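Local coordinates for glycosyl hydrolases family 31 family protein (Aspergillus niger, PDB 6DRU) that releases alpha-xylose from the non-reducing terminal glucose of xyloglucan oligosaccharides, as a family 31 glycoside hydrolase, at residues P626-L631 with P663-Q668; M619-T624 with P667-N672. All coordinates share one frame; numbering follows the deposited sequence.

Contact 1. Residues P626-L631 with P663-Q668; sequences PKISQL and PVYLPQ
Ile628 and Leu631, one turn apart on the helix 628-633, pack against the ring of Tyr665 from the strand 661-666, within the C-terminal domain of this family 31 glycosidase. That strand pairs antiparallel with the strand 690-695. The close-packed part of the contact is apolar and mostly buried. Leu631 sets CD1 over one face of the Tyr665 ring, displaced toward its rim, with CE2 4.2 Å away. Ile628 meets the same ring carbon obliquely through CG1, and its CD1 reaches on to Pro667 CB at 3.7 Å. Isoleucine suits this place because its longer branch bridges ring and proline, methylene beside the one and methyl on the other. Tyr665 extends toward the helix because its CG stands opposite its own backbone N (chi1 177°), which carries the phenol across.

The solvent side is looser. Here the long, flexible chain of exposed Lys627 bends at its outer torsions and brings the ammonium to the edge of the phenol ring, near its plane. Its bond to Tyr665 OH is weak and doubtful. An exposed lysine suits this rim: its long chain can lie at the surface while NZ donates to its stronger partner, the carbonyl O of Gly689.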
ATOM      1  N   PRO A 626     -45.348  28.289   3.635  1.00 74.71           N
ATOM      2  CA  PRO A 626     -44.307  28.588   2.639  1.00 74.99           C
ATOM      3  C   PRO A 626     -43.019  29.099   3.250  1.00 71.25           C
ATOM      4  O   PRO A 626     -41.961  28.949   2.625  1.00 72.63           O
ATOM      5  CB  PRO A 626     -44.961  29.661   1.751  1.00 69.08           C
ATOM      6  CG  PRO A 626     -46.424  29.642   2.107  1.00 58.91           C
ATOM      7  CD  PRO A 626     -46.484  29.217   3.536  1.00 72.90           C
ATOM      8  N   LYS A 627     -43.065  29.690   4.444  1.00 70.40           N
ATOM      9  CA  LYS A 627     -41.855  30.236   5.047  1.00 83.77           C
ATOM     10  C   LYS A 627     -40.965  29.172   5.661  1.00 82.74           C
ATOM     11  O   LYS A 627     -39.815  29.478   5.988  1.00 82.85           O
ATOM     12  CB  LYS A 627     -42.203  31.259   6.134  1.00 78.87           C
ATOM     13  CG  LYS A 627     -43.383  32.138   5.796  1.00 87.81           C
ATOM     14  CD  LYS A 627     -43.329  33.436   6.585  1.00 93.63           C
ATOM     15  CE  LYS A 627     -44.694  33.821   7.133  1.00 95.45           C
ATOM     16  NZ  LYS A 627     -45.110  32.885   8.211  1.00 93.05           N
ATOM     17  N   ILE A 628     -41.457  27.942   5.825  1.00 75.89           N
ATOM     18  CA  ILE A 628     -40.660  26.920   6.493  1.00 73.81           C
ATOM     19  C   ILE A 628     -39.552  26.421   5.581  1.00 74.74           C
ATOM     20  O   ILE A 628     -38.462  26.075   6.050  1.00 71.44           O
ATOM     21  CB  ILE A 628     -41.568  25.776   6.987  1.00 64.34           C
ATOM     22  CG1 ILE A 628     -42.237  26.175   8.305  1.00 61.94           C
ATOM     23  CG2 ILE A 628     -40.801  24.463   7.125  1.00 63.94           C
ATOM     24  CD1 ILE A 628     -42.846  25.020   9.066  1.00 67.64           C
ATOM     25  N   SER A 629     -39.796  26.394   4.268  1.00 78.42           N
ATOM     26  CA  SER A 629     -38.766  25.950   3.333  1.00 65.74           C
ATOM     27  C   SER A 629     -37.477  26.746   3.499  1.00 60.71           C
ATOM     28  O   SER A 629     -36.380  26.179   3.449  1.00 70.38           O
ATOM     29  CB  SER A 629     -39.276  26.058   1.898  1.00 82.27           C
ATOM     30  OG  SER A 629     -38.260  25.706   0.973  1.00 71.57           O
ATOM     31  N   GLN A 630     -37.584  28.062   3.702  1.00 72.13           N
ATOM     32  CA  GLN A 630     -36.373  28.863   3.842  1.00 81.30           C
ATOM     33  C   GLN A 630     -35.822  28.787   5.261  1.00 76.11           C
ATOM     34  O   GLN A 630     -34.602  28.849   5.453  1.00 85.56           O
ATOM     35  CB  GLN A 630     -36.645  30.316   3.434  1.00 70.06           C
ATOM     36  CG  GLN A 630     -35.434  31.258   3.511  1.00 80.19           C
ATOM     37  CD  GLN A 630     -35.234  31.945   4.862  1.00100.71           C
ATOM     38  OE1 GLN A 630     -35.844  31.583   5.870  1.00106.04           O
ATOM     39  NE2 GLN A 630     -34.353  32.938   4.883  1.00 97.72           N
ATOM     40  N   LEU A 631     -36.697  28.656   6.262  1.00 72.24           N
ATOM     41  CA  LEU A 631     -36.237  28.539   7.641  1.00 72.67           C
ATOM     42  C   LEU A 631     -35.422  27.274   7.871  1.00 68.82           C
ATOM     43  O   LEU A 631     -34.603  27.237   8.796  1.00 75.08           O
ATOM     44  CB  LEU A 631     -37.427  28.562   8.601  1.00 77.02           C
ATOM     45  CG  LEU A 631     -38.176  29.886   8.749  1.00 65.50           C
ATOM     46  CD1 LEU A 631     -39.523  29.666   9.424  1.00 51.59           C
ATOM     47  CD2 LEU A 631     -37.336  30.882   9.530  1.00 51.55           C
ATOM     48  N   PRO A 663     -39.770  33.093  22.439  1.00 65.92           N
ATOM     49  CA  PRO A 663     -40.412  33.248  21.128  1.00 67.27           C
ATOM     50  C   PRO A 663     -40.506  31.930  20.377  1.00 66.41           C
ATOM     51  O   PRO A 663     -39.485  31.348  19.997  1.00 76.45           O
ATOM     52  CB  PRO A 663     -39.496  34.245  20.411  1.00 62.58           C
ATOM     53  CG  PRO A 663     -38.134  34.076  21.076  1.00 67.82           C
ATOM     54  CD  PRO A 663     -38.313  33.285  22.358  1.00 65.90           C
ATOM     55  N   VAL A 664     -41.727  31.454  20.153  1.00 61.71           N
ATOM     56  CA  VAL A 664     -41.977  30.193  19.463  1.00 70.28           C
ATOM     57  C   VAL A 664     -42.654  30.496  18.136  1.00 74.78           C
ATOM     58  O   VAL A 664     -43.628  31.257  18.089  1.00 86.10           O
ATOM     59  CB  VAL A 664     -42.842  29.248  20.315  1.00 61.33           C
ATOM     60  CG1 VAL A 664     -43.134  27.967  19.549  1.00 52.99           C
ATOM     61  CG2 VAL A 664     -42.155  28.949  21.638  1.00 56.60           C
ATOM     62  N   TYR A 665     -42.142  29.905  17.060  1.00 69.36           N
ATOM     63  CA  TYR A 665     -42.772  30.020  15.753  1.00 72.92           C
ATOM     64  C   TYR A 665     -43.833  28.937  15.604  1.00 69.48           C
ATOM     65  O   TYR A 665     -43.514  27.743  15.594  1.00 69.19           O
ATOM     66  CB  TYR A 665     -41.749  29.911  14.622  1.00 72.96           C
ATOM     67  CG  TYR A 665     -42.405  29.950  13.263  1.00 71.91           C
ATOM     68  CD1 TYR A 665     -42.873  31.145  12.736  1.00 72.43           C
ATOM     69  CD2 TYR A 665     -42.577  28.792  12.516  1.00 71.64           C
ATOM     70  CE1 TYR A 665     -43.484  31.192  11.504  1.00 74.63           C
ATOM     71  CE2 TYR A 665     -43.187  28.829  11.277  1.00 72.44           C
ATOM     72  CZ  TYR A 665     -43.638  30.034  10.777  1.00 76.48           C
ATOM     73  OH  TYR A 665     -44.246  30.088   9.547  1.00 78.97           O
ATOM     74  N   LEU A 666     -45.092  29.355  15.490  1.00 78.20           N
ATOM     75  CA  LEU A 666     -46.184  28.426  15.235  1.00 76.64           C
ATOM     76  C   LEU A 666     -46.349  28.279  13.730  1.00 83.05           C
ATOM     77  O   LEU A 666     -46.694  29.264  13.058  1.00 71.77           O
ATOM     78  CB  LEU A 666     -47.471  28.926  15.866  1.00 69.99           C
ATOM     79  CG  LEU A 666     -47.383  29.158  17.372  1.00 78.24           C
ATOM     80  CD1 LEU A 666     -48.582  29.945  17.850  1.00 73.04           C
ATOM     81  CD2 LEU A 666     -47.274  27.834  18.110  1.00 71.14           C
ATOM     82  N   PRO A 667     -46.105  27.104  13.156  1.00 83.60           N
ATOM     83  CA  PRO A 667     -46.227  26.954  11.703  1.00 78.86           C
ATOM     84  C   PRO A 667     -47.676  27.053  11.249  1.00 82.60           C
ATOM     85  O   PRO A 667     -48.623  26.884  12.021  1.00 74.50           O
ATOM     86  CB  PRO A 667     -45.657  25.554  11.437  1.00 66.43           C
ATOM     87  CG  PRO A 667     -44.907  25.187  12.690  1.00 70.15           C
ATOM     88  CD  PRO A 667     -45.630  25.870  13.800  1.00 66.78           C
ATOM     89  N   GLN A 668     -47.832  27.329   9.958  1.00 88.80           N
ATOM     90  CA  GLN A 668     -49.145  27.355   9.333  1.00 74.68           C
ATOM     91  C   GLN A 668     -49.635  25.930   9.106  1.00 76.23           C
ATOM     92  O   GLN A 668     -48.850  25.040   8.762  1.00 90.70           O
ATOM     93  CB  GLN A 668     -49.081  28.111   8.006  1.00 74.52           C
ATOM     94  CG  GLN A 668     -50.409  28.259   7.300  1.00 93.89           C
ATOM     95  CD  GLN A 668     -51.107  29.549   7.663  1.00110.96           C
ATOM     96  OE1 GLN A 668     -51.918  29.592   8.588  1.00110.03           O
ATOM     97  NE2 GLN A 668     -50.794  30.614   6.932  1.00119.07           N
TER

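Contact 2. Residues M619-T624 with P667-N672; sequences MDFEKT and PQTGQN
Phe621 and Thr624 carry most of this contact, both turned toward the loop 667-672 that leads from the strand 661-666 to the strand 677-679 in the C-terminal domain. Phe621 belongs to a short, weakly bonded helical turn. Its ring lies across Pro667 in a CH-pi contact, with Pro667 CB 3.8 Å from the centroid of the Phe621 ring and 25° off the ring normal. The opposite face rests on CB of the adjacent Asp620, so the ring is sandwiched between aliphatic groups. A phenylalanine suits this buried place because it offers a broad apolar face without a polar end. Beyond the proline, the ring carbon CE1 of Phe621 comes to 3.9 Å from Thr669 CG2.

Thr624 sits nearer the surface and packs through its methyl rather than its hydroxyl. Threonine is apt at this partly exposed position: its beta-branch offers a compact methyl to the loop on one side and keeps a hydroxyl on the other. The loop then turns at Gly670, whose positive phi of 112° is readily adopted by glycine. With CG2 opposite the backbone N and OG1 on the N side (chi1 -60°), the methyl of Thr624 points into the loop, and CG2 meets Gln668 CG at 3.6 Å.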
ATOM      1  N   MET A 619     -41.522  18.073   7.880  1.00 62.03           N
ATOM      2  CA  MET A 619     -42.274  16.858   7.593  1.00 70.14           C
ATOM      3  C   MET A 619     -43.777  17.083   7.668  1.00 62.54           C
ATOM      4  O   MET A 619     -44.542  16.350   7.032  1.00 76.57           O
ATOM      5  CB  MET A 619     -41.860  15.744   8.552  1.00 64.74           C
ATOM      6  CG  MET A 619     -40.501  15.151   8.241  1.00 78.71           C
ATOM      7  SD  MET A 619     -40.323  13.486   8.898  1.00 88.17           S
ATOM      8  CE  MET A 619     -40.632  13.816  10.614  1.00 56.59           C
ATOM      9  N   ASP A 620     -44.221  18.078   8.438  1.00 69.08           N
ATOM     10  CA  ASP A 620     -45.644  18.323   8.621  1.00 65.86           C
ATOM     11  C   ASP A 620     -46.138  19.640   8.040  1.00 64.56           C
ATOM     12  O   ASP A 620     -47.345  19.777   7.818  1.00 72.45           O
ATOM     13  CB  ASP A 620     -46.003  18.288  10.115  1.00 66.45           C
ATOM     14  CG  ASP A 620     -46.147  16.875  10.650  1.00 73.39           C
ATOM     15  OD1 ASP A 620     -46.613  15.995   9.894  1.00 75.13           O
ATOM     16  OD2 ASP A 620     -45.802  16.648  11.830  1.00 78.44           O
ATOM     17  N   PHE A 621     -45.250  20.604   7.774  1.00 58.27           N
ATOM     18  CA  PHE A 621     -45.698  21.930   7.364  1.00 59.06           C
ATOM     19  C   PHE A 621     -44.915  22.490   6.181  1.00 62.58           C
ATOM     20  O   PHE A 621     -44.954  23.703   5.948  1.00 74.52           O
ATOM     21  CB  PHE A 621     -45.628  22.915   8.538  1.00 63.24           C
ATOM     22  CG  PHE A 621     -46.244  22.401   9.810  1.00 64.50           C
ATOM     23  CD1 PHE A 621     -47.618  22.275   9.930  1.00 63.84           C
ATOM     24  CD2 PHE A 621     -45.450  22.062  10.894  1.00 69.80           C
ATOM     25  CE1 PHE A 621     -48.189  21.806  11.101  1.00 62.47           C
ATOM     26  CE2 PHE A 621     -46.017  21.594  12.070  1.00 70.23           C
ATOM     27  CZ  PHE A 621     -47.389  21.466  12.172  1.00 67.80           C
ATOM     28  N   GLU A 622     -44.195  21.655   5.428  1.00 63.44           N
ATOM     29  CA  GLU A 622     -43.583  22.165   4.203  1.00 68.49           C
ATOM     30  C   GLU A 622     -44.629  22.360   3.115  1.00 78.94           C
ATOM     31  O   GLU A 622     -44.608  23.366   2.399  1.00 74.35           O
ATOM     32  CB  GLU A 622     -42.480  21.235   3.704  1.00 77.13           C
ATOM     33  CG  GLU A 622     -41.603  21.897   2.647  1.00 78.96           C
ATOM     34  CD  GLU A 622     -40.778  20.911   1.847  1.00 80.86           C
ATOM     35  OE1 GLU A 622     -41.364  20.187   1.014  1.00 81.77           O
ATOM     36  OE2 GLU A 622     -39.545  20.867   2.042  1.00 84.18           O
ATOM     37  N   LYS A 623     -45.547  21.399   2.972  1.00 74.74           N
ATOM     38  CA  LYS A 623     -46.655  21.563   2.038  1.00 69.32           C
ATOM     39  C   LYS A 623     -47.481  22.797   2.377  1.00 72.10           C
ATOM     40  O   LYS A 623     -47.981  23.485   1.480  1.00 74.38           O
ATOM     41  CB  LYS A 623     -47.546  20.321   2.057  1.00 65.88           C
ATOM     42  CG  LYS A 623     -46.968  19.101   1.365  1.00 76.09           C
ATOM     43  CD  LYS A 623     -47.729  17.847   1.777  1.00 86.61           C
ATOM     44  CE  LYS A 623     -47.689  16.777   0.697  1.00 87.36           C
ATOM     45  NZ  LYS A 623     -48.429  15.552   1.114  1.00 83.75           N
ATOM     46  N   THR A 624     -47.637  23.092   3.667  1.00 76.20           N
ATOM     47  CA  THR A 624     -48.508  24.189   4.100  1.00 75.44           C
ATOM     48  C   THR A 624     -47.760  25.517   4.182  1.00 80.05           C
ATOM     49  O   THR A 624     -47.957  26.403   3.346  1.00 88.07           O
ATOM     50  CB  THR A 624     -49.146  23.867   5.448  1.00 62.48           C
ATOM     51  OG1 THR A 624     -49.920  22.670   5.335  1.00 67.16           O
ATOM     52  CG2 THR A 624     -50.060  24.999   5.821  1.00 87.44           C
ATOM     53  N   PRO A 667     -46.105  27.104  13.156  1.00 83.60           N
ATOM     54  CA  PRO A 667     -46.227  26.954  11.703  1.00 78.86           C
ATOM     55  C   PRO A 667     -47.676  27.053  11.249  1.00 82.60           C
ATOM     56  O   PRO A 667     -48.623  26.884  12.021  1.00 74.50           O
ATOM     57  CB  PRO A 667     -45.657  25.554  11.437  1.00 66.43           C
ATOM     58  CG  PRO A 667     -44.907  25.187  12.690  1.00 70.15           C
ATOM     59  CD  PRO A 667     -45.630  25.870  13.800  1.00 66.78           C
ATOM     60  N   GLN A 668     -47.832  27.329   9.958  1.00 88.80           N
ATOM     61  CA  GLN A 668     -49.145  27.355   9.333  1.00 74.68           C
ATOM     62  C   GLN A 668     -49.635  25.930   9.106  1.00 76.23           C
ATOM     63  O   GLN A 668     -48.850  25.040   8.762  1.00 90.70           O
ATOM     64  CB  GLN A 668     -49.081  28.111   8.006  1.00 74.52           C
ATOM     65  CG  GLN A 668     -50.409  28.259   7.300  1.00 93.89           C
ATOM     66  CD  GLN A 668     -51.107  29.549   7.663  1.00110.96           C
ATOM     67  OE1 GLN A 668     -51.918  29.592   8.588  1.00110.03           O
ATOM     68  NE2 GLN A 668     -50.794  30.614   6.932  1.00119.07           N
ATOM     69  N   THR A 669     -50.933  25.708   9.322  1.00 82.17           N
ATOM     70  CA  THR A 669     -51.531  24.390   9.151  1.00 78.37           C
ATOM     71  C   THR A 669     -52.442  24.288   7.935  1.00 83.13           C
ATOM     72  O   THR A 669     -52.795  23.170   7.542  1.00 92.35           O
ATOM     73  CB  THR A 669     -52.324  23.986  10.402  1.00 83.64           C
ATOM     74  OG1 THR A 669     -53.372  24.939  10.636  1.00108.44           O
ATOM     75  CG2 THR A 669     -51.408  23.926  11.613  1.00 76.36           C
ATOM     76  N   GLY A 670     -52.825  25.410   7.327  1.00 93.30           N
ATOM     77  CA  GLY A 670     -53.654  25.401   6.136  1.00110.87           C
ATOM     78  C   GLY A 670     -55.051  25.954   6.316  1.00134.98           C
ATOM     79  O   GLY A 670     -55.806  26.003   5.336  1.00140.94           O
ATOM     80  N   GLN A 671     -55.430  26.370   7.524  1.00138.65           N
ATOM     81  CA  GLN A 671     -56.740  26.970   7.777  1.00136.07           C
ATOM     82  C   GLN A 671     -56.531  28.308   8.477  1.00138.93           C
ATOM     83  O   GLN A 671     -56.231  28.348   9.675  1.00139.48           O
ATOM     84  CB  GLN A 671     -57.626  26.045   8.610  1.00127.03           C
ATOM     85  CG  GLN A 671     -57.895  24.677   7.997  1.00124.79           C
ATOM     86  CD  GLN A 671     -56.806  23.666   8.305  1.00125.81           C
ATOM     87  OE1 GLN A 671     -55.694  24.030   8.688  1.00128.52           O
ATOM     88  NE2 GLN A 671     -57.123  22.386   8.142  1.00125.70           N
ATOM     89  N   ASN A 672     -56.680  29.403   7.729  1.00133.31           N
ATOM     90  CA  ASN A 672     -56.413  30.727   8.277  1.00139.05           C
ATOM     91  C   ASN A 672     -57.562  31.244   9.125  1.00143.33           C
ATOM     92  O   ASN A 672     -57.373  32.202   9.882  1.00143.59           O
ATOM     93  CB  ASN A 672     -56.112  31.731   7.159  1.00140.32           C
ATOM     94  CG  ASN A 672     -54.795  31.456   6.465  1.00139.32           C
ATOM     95  OD1 ASN A 672     -54.050  30.559   6.857  1.00151.75           O
ATOM     96  ND2 ASN A 672     -54.494  32.240   5.437  1.00120.70           N
TER

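How the contacts relate
From the N-terminal side, the chain passes through the short helix 618-621 and the turn at 622-624, then enters the helix 628-633. After the strands 643-645 and 649-651 it returns along the strand 661-666 into the loop 667-672. Contact 1 closes a loop of 31 intervening residues; contact 2 starts earlier and closes a wider one of 42. Both end on the same stretch, sharing Pro667 and Gln668, where strand gives way to loop, and their centres are about 9 Å apart. On the helical side Ile628 CD1 packs 3.5 Å from Phe621 CB. Together they tie two successive helices to one strand-and-loop segment.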